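Putative carbohydrate-active enzyme (Uncultured organism, PDB 5WH8) probably hydrolyses O-glycosidic bonds, its chain forming the glycoside hydrolase family 5 cellulase module of a longer protein. Local coordinates at residues Val155-Ala158 and Asp159-Glu162; Lys161-Ala164 and Glu165-Pro169; Ser297-Gly300 and Gln301-Arg305; Lys276-Ser279 and Ser280-Leu283; Ser82-Asp85 and Tyr86-Tyr89. One frame throughout, in Å; residues are numbered along the deposited sequence.

Contact 1: Val155-Ala158 and Asp159-Glu162; sequences VKWA and DVKE. With EDO (1,2-ethanediol), chain H.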
loop_
_atom_site.group_PDB
_atom_site.type_symbol
_atom_site.label_atom_id
_atom_site.label_comp_id
_atom_site.label_asym_id
_atom_site.label_seq_id
_atom_site.Cartn_x
_atom_site.Cartn_y
_atom_site.Cartn_z
ATOM N N VAL A 155 -16.954 -14.725 1.069
ATOM C CA VAL A 155 -15.730 -14.489 0.307
ATOM C C VAL A 155 -14.562 -15.244 0.930
ATOM O O VAL A 155 -13.971 -14.789 1.903
ATOM C CB VAL A 155 -15.419 -12.981 0.226
ATOM C CG1 VAL A 155 -14.163 -12.727 -0.583
ATOM C CG2 VAL A 155 -16.603 -12.265 -0.432
ATOM N N LYS A 156 -14.266 -16.414 0.358
ATOM C CA LYS A 156 -13.210 -17.291 0.850
ATOM C C LYS A 156 -11.940 -17.120 0.035
ATOM O O LYS A 156 -11.939 -16.474 -1.020
ATOM C CB LYS A 156 -13.650 -18.760 0.794
ATOM C CG LYS A 156 -14.980 -19.073 1.451
ATOM C CD LYS A 156 -14.931 -18.766 2.928
ATOM C CE LYS A 156 -16.154 -19.290 3.668
ATOM N NZ LYS A 156 -16.269 -18.672 5.020
ATOM N N TRP A 157 -10.847 -17.708 0.512
ATOM C CA TRP A 157 -9.599 -17.636 -0.240
ATOM C C TRP A 157 -9.786 -18.198 -1.675
ATOM O O TRP A 157 -9.286 -17.615 -2.634
ATOM C CB TRP A 157 -8.441 -18.354 0.498
ATOM C CG TRP A 157 -7.238 -18.457 -0.358
ATOM C CD1 TRP A 157 -6.633 -19.604 -0.779
ATOM C CD2 TRP A 157 -6.499 -17.371 -0.962
ATOM N NE1 TRP A 157 -5.575 -19.306 -1.600
ATOM C CE2 TRP A 157 -5.466 -17.943 -1.723
ATOM C CE3 TRP A 157 -6.617 -15.978 -0.922
ATOM C CZ2 TRP A 157 -4.555 -17.170 -2.461
ATOM C CZ3 TRP A 157 -5.710 -15.205 -1.641
ATOM C CH2 TRP A 157 -4.700 -15.806 -2.418
ATOM N N ALA A 158 -10.544 -19.277 -1.844
ATOM C CA ALA A 158 -10.824 -19.792 -3.188
ATOM C C ALA A 158 -11.362 -18.719 -4.136
ATOM O O ALA A 158 -10.961 -18.662 -5.297
ATOM C CB ALA A 158 -11.811 -20.958 -3.119
ATOM N N ASP A 159 -12.241 -17.853 -3.638
ATOM C CA ASP A 159 -12.814 -16.787 -4.447
ATOM C C ASP A 159 -11.795 -15.684 -4.755
ATOM O O ASP A 159 -11.728 -15.169 -5.888
ATOM C CB ASP A 159 -14.026 -16.204 -3.742
ATOM C CG ASP A 159 -15.047 -17.264 -3.402
ATOM O OD1 ASP A 159 -15.609 -17.851 -4.355
ATOM O OD2 ASP A 159 -15.236 -17.552 -2.204
ATOM N N VAL A 160 -10.994 -15.310 -3.764
ATOM C CA VAL A 160 -9.947 -14.326 -4.021
ATOM C C VAL A 160 -8.892 -14.876 -4.995
ATOM O O VAL A 160 -8.384 -14.153 -5.854
ATOM C CB VAL A 160 -9.259 -13.872 -2.691
ATOM C CG1 VAL A 160 -8.160 -12.838 -2.948
ATOM C CG2 VAL A 160 -10.298 -13.309 -1.728
ATOM N N LYS A 161 -8.551 -16.157 -4.856
ATOM C CA LYS A 161 -7.578 -16.793 -5.753
ATOM C C LYS A 161 -8.093 -16.790 -7.202
ATOM O O LYS A 161 -7.321 -16.553 -8.133
ATOM C CB LYS A 161 -7.261 -18.223 -5.265
ATOM C CG LYS A 161 -6.146 -18.936 -5.990
ATOM C CD LYS A 161 -5.755 -20.201 -5.239
ATOM C CE LYS A 161 -4.548 -20.892 -5.840
ATOM N NZ LYS A 161 -4.921 -21.721 -6.994
ATOM N N GLU A 162 -9.392 -17.010 -7.400
ATOM C CA GLU A 162 -9.952 -16.961 -8.744
ATOM C C GLU A 162 -9.910 -15.545 -9.328
ATOM O O GLU A 162 -9.622 -15.371 -10.506
ATOM C CB GLU A 162 -11.383 -17.516 -8.751
ATOM C CG GLU A 162 -11.353 -19.042 -8.568
ATOM C CD GLU A 162 -12.714 -19.719 -8.629
ATOM O OE1 GLU A 162 -13.713 -19.155 -8.142
ATOM O OE2 GLU A 162 -12.768 -20.849 -9.164
HETATM C C1 EDO H . -16.427 -21.242 -2.645
HETATM O O1 EDO H . -15.644 -20.327 -1.869
HETATM C C2 EDO H . -17.785 -20.653 -3.010
HETATM O O2 EDO H . -17.665 -19.365 -3.621
#
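The indole of Trp157 has Lys161 lying over one face: CB of Lys161 sits 4.3 Å from the centroid of the six-membered ring, displaced toward its rim in a CH-pi contact. Further along the same lysine, CD comes within 3.8 Å of Trp157 NE1, whose hydrogen bond goes to the backbone oxygen of Asp197. Val160 approaches the indole obliquely, with CG1 3.6 Å from CZ3 of Trp157, while its other methyl, CG2, leans toward Val155 CG1. With CG anti to the backbone N (chi1 171°), the indole is carried to where both Val160 and Lys161 can touch it. Lys156 is the N-cap of helix 157-172, which links strands 142-145 and 180-182 of the TIM barrel as a beta-alpha-beta crossover; both Trp157 and Val160 also rest on Cys182 in the second strand. At this cap Asp159, the third residue of the helix, folds its carboxylate back to take up the N-H of the N-cap residue, OD2 accepting from Lys156 N at 3.0 Å through its anti lone pair. Lys156 O then takes Val160 N at 3.1 Å, opening the regular helical bonding. The Asp159 carboxylate also binds both hydroxyls of a 1,2-ethanediol, probably from the crystallisation liquor: O2 donates to OD1 at 2.7 Å and O1 donates to OD2 at 2.8 Å.

Contact 2: Lys161-Ala164 and Glu165-Pro169; sequences KEYA and EAVIP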
loop_
_atom_site.group_PDB
_atom_site.type_symbol
_atom_site.label_atom_id
_atom_site.label_comp_id
_atom_site.label_asym_id
_atom_site.label_seq_id
_atom_site.Cartn_x
_atom_site.Cartn_y
_atom_site.Cartn_z
ATOM N N LYS A 161 -8.551 -16.157 -4.856
ATOM C CA LYS A 161 -7.578 -16.793 -5.753
ATOM C C LYS A 161 -8.093 -16.790 -7.202
ATOM O O LYS A 161 -7.321 -16.553 -8.133
ATOM C CB LYS A 161 -7.261 -18.223 -5.265
ATOM C CG LYS A 161 -6.146 -18.936 -5.990
ATOM C CD LYS A 161 -5.755 -20.201 -5.239
ATOM C CE LYS A 161 -4.548 -20.892 -5.840
ATOM N NZ LYS A 161 -4.921 -21.721 -6.994
ATOM N N GLU A 162 -9.392 -17.010 -7.400
ATOM C CA GLU A 162 -9.952 -16.961 -8.744
ATOM C C GLU A 162 -9.910 -15.545 -9.328
ATOM O O GLU A 162 -9.622 -15.371 -10.506
ATOM C CB GLU A 162 -11.383 -17.516 -8.751
ATOM C CG GLU A 162 -11.353 -19.042 -8.568
ATOM C CD GLU A 162 -12.714 -19.719 -8.629
ATOM O OE1 GLU A 162 -13.713 -19.155 -8.142
ATOM O OE2 GLU A 162 -12.768 -20.849 -9.164
ATOM N N TYR A 163 -10.166 -14.535 -8.499
ATOM C CA TYR A 163 -9.995 -13.144 -8.923
ATOM C C TYR A 163 -8.559 -12.888 -9.365
ATOM O O TYR A 163 -8.322 -12.320 -10.429
ATOM C CB TYR A 163 -10.381 -12.176 -7.787
ATOM C CG TYR A 163 -10.000 -10.718 -8.046
ATOM C CD1 TYR A 163 -10.791 -9.914 -8.842
ATOM C CD2 TYR A 163 -8.829 -10.172 -7.521
ATOM C CE1 TYR A 163 -10.456 -8.596 -9.088
ATOM C CE2 TYR A 163 -8.476 -8.849 -7.771
ATOM C CZ TYR A 163 -9.290 -8.074 -8.560
ATOM O OH TYR A 163 -8.977 -6.763 -8.847
ATOM N N ALA A 164 -7.606 -13.293 -8.530
ATOM C CA ALA A 164 -6.194 -13.062 -8.820
ATOM C C ALA A 164 -5.760 -13.795 -10.091
ATOM O O ALA A 164 -4.939 -13.293 -10.858
ATOM C CB ALA A 164 -5.336 -13.497 -7.642
ATOM N N GLU A 165 -6.293 -14.992 -10.307
ATOM C CA GLU A 165 -5.932 -15.758 -11.497
ATOM C C GLU A 165 -6.571 -15.169 -12.769
ATOM O O GLU A 165 -6.153 -15.510 -13.886
ATOM C CB GLU A 165 -6.295 -17.234 -11.274
ATOM C CG GLU A 165 -5.341 -17.893 -10.276
ATOM C CD GLU A 165 -5.705 -19.306 -9.863
ATOM O OE1 GLU A 165 -6.832 -19.767 -10.149
ATOM O OE2 GLU A 165 -4.848 -19.948 -9.218
ATOM N N ALA A 166 -7.545 -14.270 -12.604
ATOM C CA ALA A 166 -8.102 -13.478 -13.723
ATOM C C ALA A 166 -7.269 -12.226 -14.014
ATOM O O ALA A 166 -6.987 -11.900 -15.176
ATOM C CB ALA A 166 -9.572 -13.079 -13.430
ATOM N N VAL A 167 -6.873 -11.518 -12.965
ATOM C CA VAL A 167 -6.165 -10.246 -13.126
ATOM C C VAL A 167 -4.649 -10.394 -13.360
ATOM O O VAL A 167 -4.069 -9.632 -14.131
ATOM C CB VAL A 167 -6.424 -9.326 -11.871
ATOM C CG1 VAL A 167 -5.515 -8.126 -11.855
ATOM C CG2 VAL A 167 -7.912 -8.899 -11.816
ATOM N N ILE A 168 -3.984 -11.329 -12.685
ATOM C CA ILE A 168 -2.526 -11.386 -12.763
ATOM C C ILE A 168 -2.046 -11.689 -14.192
ATOM O O ILE A 168 -1.078 -11.078 -14.643
ATOM C CB ILE A 168 -1.944 -12.385 -11.741
ATOM C CG1 ILE A 168 -2.107 -11.782 -10.326
ATOM C CG2 ILE A 168 -0.463 -12.690 -12.035
ATOM C CD1 ILE A 168 -1.689 -12.705 -9.216
ATOM N N PRO A 169 -2.725 -12.597 -14.921
ATOM C CA PRO A 169 -2.254 -12.788 -16.306
ATOM C C PRO A 169 -2.371 -11.536 -17.183
ATOM O O PRO A 169 -1.580 -11.346 -18.118
ATOM C CB PRO A 169 -3.165 -13.912 -16.829
ATOM C CG PRO A 169 -3.547 -14.677 -15.592
ATOM C CD PRO A 169 -3.734 -13.597 -14.536
#
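Val167 presses one methyl on the ring of Tyr163, one helical turn earlier. Its CG2 stands 3.9 Å from the ring centroid, over the face and offset toward the hydroxyl end, with CZ of Tyr163 the nearest ring atom at 3.6 Å. CG of Tyr163 is anti to its backbone N (chi1 170°), which swings the phenol along the helix to where Val167 can reach it. The far end is fixed by a hydrogen bond from OH to the backbone of Ile146. Beside this pair, Ala164 CB meets Ile168 CD1 at 4.1 Å. These residues form the packed side of helix 157-172: Tyr163 and Val167 lean on helix 122-135, and Ala164 and Ile168 face strand 180-182, as expected for an outer helix of a TIM barrel. Along the helix backbone Val167 N bonds Tyr163 O at 3.0 Å and Ile168 N bonds Ala164 O at 2.8 Å, but Pro169 has no N-H to continue the series and the helix kinks there.

The other side is looser and polar. Glu162 and Ala166 meet mainly through backbone, by a weak bond from Ala166 N to Glu162 O; the same N-H also makes a weak bond to Tyr163 O. Lys161 bends at its last torsion (chi4 -82°), bringing NZ to 2.8 Å from Glu165 OE2, on the syn side but 27° out of the carboxylate plane. This i to i+4 salt bridge probably stabilises both charges on the partly exposed side, though the out-of-plane approach leaves it short of ideal, while apolar packing and the CH-pi contact hold the buried side.

Contact 3: Ser297-Gly300 and Gln301-Arg305; sequences SESG and QYIKR. With EDO (1,2-ethanediol), chain E.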
loop_
_atom_site.group_PDB
_atom_site.type_symbol
_atom_site.label_atom_id
_atom_site.label_comp_id
_atom_site.label_asym_id
_atom_site.label_seq_id
_atom_site.Cartn_x
_atom_site.Cartn_y
_atom_site.Cartn_z
ATOM N N SER A 297 -1.518 15.534 13.533
ATOM C CA SER A 297 -2.339 15.096 14.646
ATOM C C SER A 297 -1.516 14.293 15.657
ATOM O O SER A 297 -0.334 14.044 15.430
ATOM C CB SER A 297 -3.468 14.212 14.127
ATOM O OG SER A 297 -2.907 13.028 13.570
ATOM N N GLU A 298 -2.168 13.836 16.731
ATOM C CA GLU A 298 -1.484 12.983 17.701
ATOM C C GLU A 298 -0.983 11.696 17.007
ATOM O O GLU A 298 0.177 11.283 17.186
ATOM C CB GLU A 298 -2.413 12.659 18.877
ATOM C CG GLU A 298 -1.768 11.846 19.972
ATOM C CD GLU A 298 -2.719 11.535 21.137
ATOM O OE1 GLU A 298 -3.935 11.781 21.013
ATOM O OE2 GLU A 298 -2.234 11.053 22.182
ATOM N N SER A 299 -1.849 11.069 16.207
ATOM C CA SER A 299 -1.442 9.875 15.451
ATOM C C SER A 299 -0.343 10.189 14.417
ATOM O O SER A 299 0.642 9.452 14.298
ATOM C CB SER A 299 -2.659 9.228 14.756
ATOM O OG SER A 299 -2.313 8.015 14.063
ATOM N N GLY A 300 -0.470 11.302 13.697
ATOM C CA GLY A 300 0.550 11.696 12.737
ATOM C C GLY A 300 1.920 11.965 13.376
ATOM O O GLY A 300 2.984 11.673 12.807
ATOM N N GLN A 301 1.904 12.535 14.577
ATOM C CA GLN A 301 3.144 12.801 15.304
ATOM C C GLN A 301 3.863 11.486 15.626
ATOM O O GLN A 301 5.069 11.362 15.440
ATOM C CB GLN A 301 2.836 13.616 16.571
ATOM C CG GLN A 301 4.029 13.902 17.445
ATOM C CD GLN A 301 3.654 14.808 18.612
ATOM O OE1 GLN A 301 4.095 15.964 18.697
ATOM N NE2 GLN A 301 2.816 14.293 19.506
ATOM N N TYR A 302 3.092 10.502 16.078
ATOM C CA TYR A 302 3.620 9.193 16.434
ATOM C C TYR A 302 4.196 8.490 15.207
ATOM O O TYR A 302 5.322 7.988 15.245
ATOM C CB TYR A 302 2.513 8.346 17.082
ATOM C CG TYR A 302 2.823 6.862 17.226
ATOM C CD1 TYR A 302 3.441 6.368 18.359
ATOM C CD2 TYR A 302 2.458 5.968 16.243
ATOM C CE1 TYR A 302 3.697 5.012 18.500
ATOM C CE2 TYR A 302 2.718 4.608 16.364
ATOM C CZ TYR A 302 3.345 4.143 17.486
ATOM O OH TYR A 302 3.591 2.787 17.560
ATOM N N ILE A 303 3.457 8.504 14.096
ATOM C CA ILE A 303 3.930 7.870 12.868
ATOM C C ILE A 303 5.137 8.593 12.261
ATOM O O ILE A 303 6.102 7.954 11.854
ATOM C CB ILE A 303 2.752 7.771 11.830
ATOM C CG1 ILE A 303 1.624 6.900 12.391
ATOM C CG2 ILE A 303 3.261 7.282 10.459
ATOM C CD1 ILE A 303 1.982 5.409 12.571
ATOM N N LYS A 304 5.114 9.920 12.221
ATOM C CA LYS A 304 6.253 10.678 11.732
ATOM C C LYS A 304 7.512 10.390 12.550
ATOM O O LYS A 304 8.614 10.298 12.000
ATOM C CB LYS A 304 5.923 12.185 11.758
ATOM C CG LYS A 304 6.909 13.036 11.029
ATOM C CD LYS A 304 6.411 14.485 10.884
ATOM C CE LYS A 304 7.583 15.331 10.531
ATOM N NZ LYS A 304 7.198 16.743 10.377
ATOM N N ARG A 305 7.349 10.208 13.858
ATOM C CA ARG A 305 8.475 9.825 14.701
ATOM C C ARG A 305 9.006 8.418 14.352
ATOM O O ARG A 305 10.229 8.221 14.294
ATOM C CB ARG A 305 8.069 9.909 16.173
ATOM C CG ARG A 305 9.211 9.758 17.139
ATOM C CD ARG A 305 8.884 10.420 18.469
ATOM N NE ARG A 305 9.986 10.234 19.400
ATOM C CZ ARG A 305 10.033 10.741 20.625
ATOM N NH1 ARG A 305 9.027 11.478 21.088
ATOM N NH2 ARG A 305 11.094 10.507 21.385
HETATM C C1 EDO E . -1.013 16.819 18.326
HETATM O O1 EDO E . -1.057 17.898 19.265
HETATM C C2 EDO E . 0.168 17.030 17.390
HETATM O O2 EDO E . 1.361 17.122 18.162
HETATM O O HOH W 1 1.790 11.571 19.482
#
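Glu298 O is held by two donors: Tyr302 N, one turn on, at 3.2 Å, and a water that donates to it from 2.8 Å. The same water accepts from Gln301 NE2 at 2.9 Å, so it closes a bridge between the carbonyl and the amide three residues later. Gln301 reaches it with an extended chain whose CG is anti to the backbone N (chi1 177°). Its other amide atom, OE1, takes a weak hydrogen bond from O2 of a 1,2-ethanediol, probably a crystallisation additive. Close by, Ser297 O accepts from Gln301 N at 2.8 Å. Ser297 is the N-cap of helix 298-307, which comes after the last barrel strand of this TIM-barrel module, 268-273, and the short helix 287-290. Its hydroxyl, turned between backbone N and carbonyl carbon (chi1 65°), accepts from Gly300 N at 3.0 Å in a nearly straight capping bond. That OG is also hydrogen-bonded to Ala281 O, so the start of the helix is tied to the loop that leaves strand 268-273. Further along, Ser299 O takes Ile303 N at 3.0 Å, with CG1 of Ile303 folded beside the same oxygen, and Gly300 O takes Lys304 N at 2.8 Å. Ser299 O also lies at the edge of the Tyr302 ring, near its plane. That ring leads away to stack with Phe251 of helix 251-263, where its hydroxyl bonds Asn255. The side chain of Lys304 runs out to Asn294 and makes a cation-pi contact with Trp58.

Contact 4: Lys276-Ser279 and Ser280-Leu283; sequences KPES and SAAL. With EDO (1,2-ethanediol), chain M.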
loop_
_atom_site.group_PDB
_atom_site.type_symbol
_atom_site.label_atom_id
_atom_site.label_comp_id
_atom_site.label_asym_id
_atom_site.label_seq_id
_atom_site.Cartn_x
_atom_site.Cartn_y
_atom_site.Cartn_z
ATOM N N LYS A 276 -9.125 14.748 7.571
ATOM C CA LYS A 276 -10.443 14.409 8.114
ATOM C C LYS A 276 -10.417 14.439 9.645
ATOM O O LYS A 276 -9.439 13.997 10.252
ATOM C CB LYS A 276 -10.870 13.022 7.610
ATOM C CG LYS A 276 -12.304 12.624 7.918
ATOM C CD LYS A 276 -12.687 11.373 7.170
ATOM C CE LYS A 276 -14.131 10.940 7.454
ATOM N NZ LYS A 276 -15.061 12.107 7.348
ATOM N N PRO A 277 -11.486 14.941 10.300
ATOM C CA PRO A 277 -11.450 15.008 11.762
ATOM C C PRO A 277 -11.783 13.659 12.416
ATOM O O PRO A 277 -12.782 13.500 13.120
ATOM C CB PRO A 277 -12.498 16.101 12.095
ATOM C CG PRO A 277 -13.406 16.121 10.966
ATOM C CD PRO A 277 -12.650 15.657 9.739
ATOM N N GLU A 278 -10.912 12.682 12.177
ATOM C CA GLU A 278 -10.978 11.381 12.851
ATOM C C GLU A 278 -9.559 11.053 13.317
ATOM O O GLU A 278 -8.579 11.488 12.692
ATOM C CB GLU A 278 -11.513 10.269 11.927
ATOM C CG GLU A 278 -10.685 10.065 10.648
ATOM C CD GLU A 278 -11.344 9.144 9.629
ATOM O OE1 GLU A 278 -12.541 8.827 9.779
ATOM O OE2 GLU A 278 -10.661 8.746 8.661
ATOM N N SER A 279 -9.424 10.287 14.396
ATOM C CA SER A 279 -8.132 10.199 15.056
ATOM C C SER A 279 -7.062 9.443 14.258
ATOM O O SER A 279 -5.868 9.642 14.539
ATOM C CB SER A 279 -8.280 9.554 16.430
ATOM O OG SER A 279 -8.939 8.328 16.332
ATOM N N SER A 280 -7.440 8.616 13.273
ATOM C CA SER A 280 -6.427 7.926 12.447
ATOM C C SER A 280 -5.823 8.857 11.383
ATOM O O SER A 280 -4.747 8.576 10.830
ATOM C CB SER A 280 -7.020 6.683 11.764
ATOM O OG SER A 280 -7.971 7.006 10.774
ATOM N N ALA A 281 -6.493 9.977 11.110
ATOM C CA ALA A 281 -5.982 10.949 10.132
ATOM C C ALA A 281 -4.702 11.575 10.671
ATOM O O ALA A 281 -4.666 12.008 11.833
ATOM C CB ALA A 281 -7.036 12.024 9.839
ATOM N N ALA A 282 -3.649 11.629 9.838
ATOM C CA ALA A 282 -2.314 12.052 10.285
ATOM C C ALA A 282 -2.133 13.581 10.329
ATOM O O ALA A 282 -1.186 14.069 10.950
ATOM C CB ALA A 282 -1.255 11.417 9.376
ATOM N N LEU A 283 -3.054 14.322 9.694
ATOM C CA LEU A 283 -3.031 15.798 9.696
ATOM C C LEU A 283 -4.188 16.353 10.527
ATOM O O LEU A 283 -5.294 15.777 10.552
ATOM C CB LEU A 283 -3.146 16.348 8.272
ATOM C CG LEU A 283 -2.030 15.958 7.286
ATOM C CD1 LEU A 283 -2.430 16.287 5.859
ATOM C CD2 LEU A 283 -0.754 16.668 7.671
HETATM C C1 EDO M . -11.922 5.642 7.358
HETATM O O1 EDO M . -10.941 6.409 8.078
HETATM C C2 EDO M . -13.344 6.225 7.422
HETATM O O2 EDO M . -13.367 7.662 7.335
HETATM O O HOH W 2 -7.539 15.202 11.895
HETATM O O HOH W 3 -7.888 8.582 8.451
HETATM O O HOH W 4 -6.447 13.195 13.929
#
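Glu278 O and Ala281 N close a type I beta turn, the N-H reaching the oxygen at 3.0 Å from above the carbonyl plane, 45° out of it. CB of Ala281 lies against two carbonyls, 3.1 Å from Lys276 O and 3.3 Å from Glu278 O. Lys276 O itself accepts from Glu278 N at 2.8 Å across an inverse gamma turn centred on Pro277, so two tight turns follow each other directly. The side chains of Glu278 and Ser280 do not bond each other; a water between them donates to Glu278 OE2 and to Ser280 OG, 2.8 Å from each. Glu278 reaches this water with CG set between its backbone N and carbonyl carbon (chi1 58°) and the rest of the chain extended.

In the next shell, OE2 of Glu278 also bonds His37 NE2. A 1,2-ethanediol, probably from the crystallisation liquor, donates from O2 to Glu278 OE1 at 2.8 Å and is bonded by Trp271 NE1. Ser279 OG and Ser280 OG bond the carbonyls of Gly247 and Gly245, which fastens the turn to a second loop.

The whole piece belongs to the loop between strand 268-273 and helix 287-290, at the carboxyl end of the last barrel strand. In family 5 enzymes that end of the barrel bears the substrate cleft, and the bound diol is consistent with a pocket here. Ser280 packs on Trp271 and Leu283 on Phe273 of the strand, while the backbone of Ala282 bonds that of Ser297 at the start of helix 298-307.

Contact 5: Ser82-Asp85 and Tyr86-Tyr89; sequences SKDD and YNAY. With EDO (1,2-ethanediol), chain J.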
loop_
_atom_site.group_PDB
_atom_site.type_symbol
_atom_site.label_atom_id
_atom_site.label_comp_id
_atom_site.label_asym_id
_atom_site.label_seq_id
_atom_site.Cartn_x
_atom_site.Cartn_y
_atom_site.Cartn_z
ATOM N N SER A 82 -14.458 10.539 -15.083
ATOM C CA SER A 82 -14.582 9.368 -15.952
ATOM C C SER A 82 -13.454 8.374 -15.651
ATOM O O SER A 82 -12.392 8.782 -15.187
ATOM C CB SER A 82 -14.531 9.768 -17.434
ATOM O OG SER A 82 -13.196 10.030 -17.822
ATOM N N LYS A 83 -13.682 7.092 -15.914
ATOM C CA LYS A 83 -12.695 6.048 -15.643
ATOM C C LYS A 83 -11.331 6.318 -16.294
ATOM O O LYS A 83 -10.285 6.169 -15.645
ATOM C CB LYS A 83 -13.252 4.685 -16.085
ATOM C CG LYS A 83 -14.440 4.252 -15.233
ATOM C CD LYS A 83 -15.156 3.037 -15.766
ATOM C CE LYS A 83 -16.463 2.826 -14.988
ATOM N NZ LYS A 83 -17.245 1.652 -15.483
ATOM N N ASP A 84 -11.312 6.734 -17.560
ATOM C CA ASP A 84 -10.035 6.991 -18.225
ATOM C C ASP A 84 -9.362 8.259 -17.694
ATOM O O ASP A 84 -8.130 8.337 -17.645
ATOM C CB ASP A 84 -10.228 7.090 -19.744
ATOM C CG ASP A 84 -10.472 5.741 -20.386
ATOM O OD1 ASP A 84 -9.506 4.944 -20.456
ATOM O OD2 ASP A 84 -11.616 5.469 -20.824
ATOM N N ASP A 85 -10.147 9.260 -17.307
ATOM C CA ASP A 85 -9.556 10.440 -16.675
ATOM C C ASP A 85 -9.031 10.139 -15.257
ATOM O O ASP A 85 -8.065 10.742 -14.812
ATOM C CB ASP A 85 -10.546 11.584 -16.603
ATOM C CG ASP A 85 -10.849 12.171 -17.968
ATOM O OD1 ASP A 85 -9.923 12.240 -18.803
ATOM O OD2 ASP A 85 -12.011 12.577 -18.190
ATOM N N TYR A 86 -9.691 9.234 -14.548
ATOM C CA TYR A 86 -9.212 8.811 -13.232
ATOM C C TYR A 86 -7.851 8.124 -13.451
ATOM O O TYR A 86 -6.894 8.355 -12.697
ATOM C CB TYR A 86 -10.256 7.883 -12.579
ATOM C CG TYR A 86 -10.280 7.815 -11.070
ATOM C CD1 TYR A 86 -9.102 7.790 -10.332
ATOM C CD2 TYR A 86 -11.486 7.741 -10.385
ATOM C CE1 TYR A 86 -9.119 7.704 -8.949
ATOM C CE2 TYR A 86 -11.504 7.654 -8.982
ATOM C CZ TYR A 86 -10.315 7.622 -8.284
ATOM O OH TYR A 86 -10.298 7.527 -6.897
ATOM N N ASN A 87 -7.740 7.324 -14.517
ATOM C CA ASN A 87 -6.449 6.732 -14.898
ATOM C C ASN A 87 -5.368 7.805 -15.071
ATOM O O ASN A 87 -4.223 7.642 -14.628
ATOM C CB ASN A 87 -6.566 5.931 -16.217
ATOM C CG ASN A 87 -7.297 4.616 -16.072
ATOM O OD1 ASN A 87 -7.712 4.234 -14.985
ATOM N ND2 ASN A 87 -7.471 3.909 -17.201
ATOM N N ALA A 88 -5.714 8.910 -15.728
ATOM C CA ALA A 88 -4.742 9.956 -16.005
ATOM C C ALA A 88 -4.281 10.648 -14.716
ATOM O O ALA A 88 -3.096 10.978 -14.546
ATOM C CB ALA A 88 -5.329 10.975 -16.985
ATOM N N TYR A 89 -5.216 10.832 -13.793
ATOM C CA TYR A 89 -4.915 11.380 -12.475
ATOM C C TYR A 89 -3.953 10.487 -11.688
ATOM O O TYR A 89 -3.013 10.970 -11.039
ATOM C CB TYR A 89 -6.225 11.563 -11.713
ATOM C CG TYR A 89 -6.091 11.955 -10.261
ATOM C CD1 TYR A 89 -5.926 13.277 -9.895
ATOM C CD2 TYR A 89 -6.155 10.998 -9.251
ATOM C CE1 TYR A 89 -5.815 13.642 -8.580
ATOM C CE2 TYR A 89 -6.033 11.361 -7.930
ATOM C CZ TYR A 89 -5.872 12.680 -7.603
ATOM O OH TYR A 89 -5.768 13.055 -6.289
HETATM C C1 EDO J . -6.313 5.994 -20.599
HETATM O O1 EDO J . -7.020 5.233 -19.610
HETATM C C2 EDO J . -5.523 7.136 -19.970
HETATM O O2 EDO J . -6.410 8.182 -19.553
#
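Asp84 and Asn87, three residues apart on the first turn of helix 83-100, are joined through a 1,2-ethanediol, probably from the crystallisation liquor, rather than directly. Its O1 donates to Asp84 OD1 at 2.6 Å and accepts from Asn87 ND2 at 2.8 Å, while the second hydroxyl, O2, donates to Asp84 O at 2.6 Å. That carbonyl therefore has two donors, the other being Ala88 N at 3.1 Å. The amide of Asn87 is well accounted for: OD1 bonds the hydroxyl of Tyr75, leaving ND2 turned to the diol. Its CG stands beside the backbone N (chi1 -73°), which brings the amide back along the first turn, with OD1 3.3 Å from Lys83 O, a contact between two acceptors.

Ser82 is the N-cap. Its OG accepts from Asp85 N at 3.2 Å and makes a weak bond to Asp85 OD2, so one hydroxyl serves both the backbone and the side chain of Asp85. Ser82 O receives Tyr86 N at 2.8 Å, Lys83 O receives Asn87 N, and Asp85 O receives Tyr89 N. Lys83 carries its charge away to a salt bridge with Asp124. Tyr86 and Tyr89 both meet Trp80 edge-to-face, while Asn87 packs on helix 122-135, the next outer helix of the TIM barrel.

The diol supplies the link between Asp84 OD1 and Asn87 ND2, which lie 4.0 Å apart. Two aspartates near the amino end of a helix suit the helix dipole, which would favour their negative charges.

Contacts 1 and 2 are successive turns of one outer helix, 157-172, sharing Lys161 and Glu162; the first is dominated by its cap, the second by its buried apolar stripe and surface salt bridge. Contact 5 starts another outer helix, about 23 Å from contact 2 between centres. Contacts 3 and 4 lie across the chain's centre from contact 2 and touch each other, Ser299 CB packing on Ser279 O. None is wholly core: each has a buried side and a more open one. Serine hydroxyls cap the helices of contacts 3 and 5, whereas an aspartate does related work in contact 1. Contact 4, without regular structure, relies on turns and bridging waters.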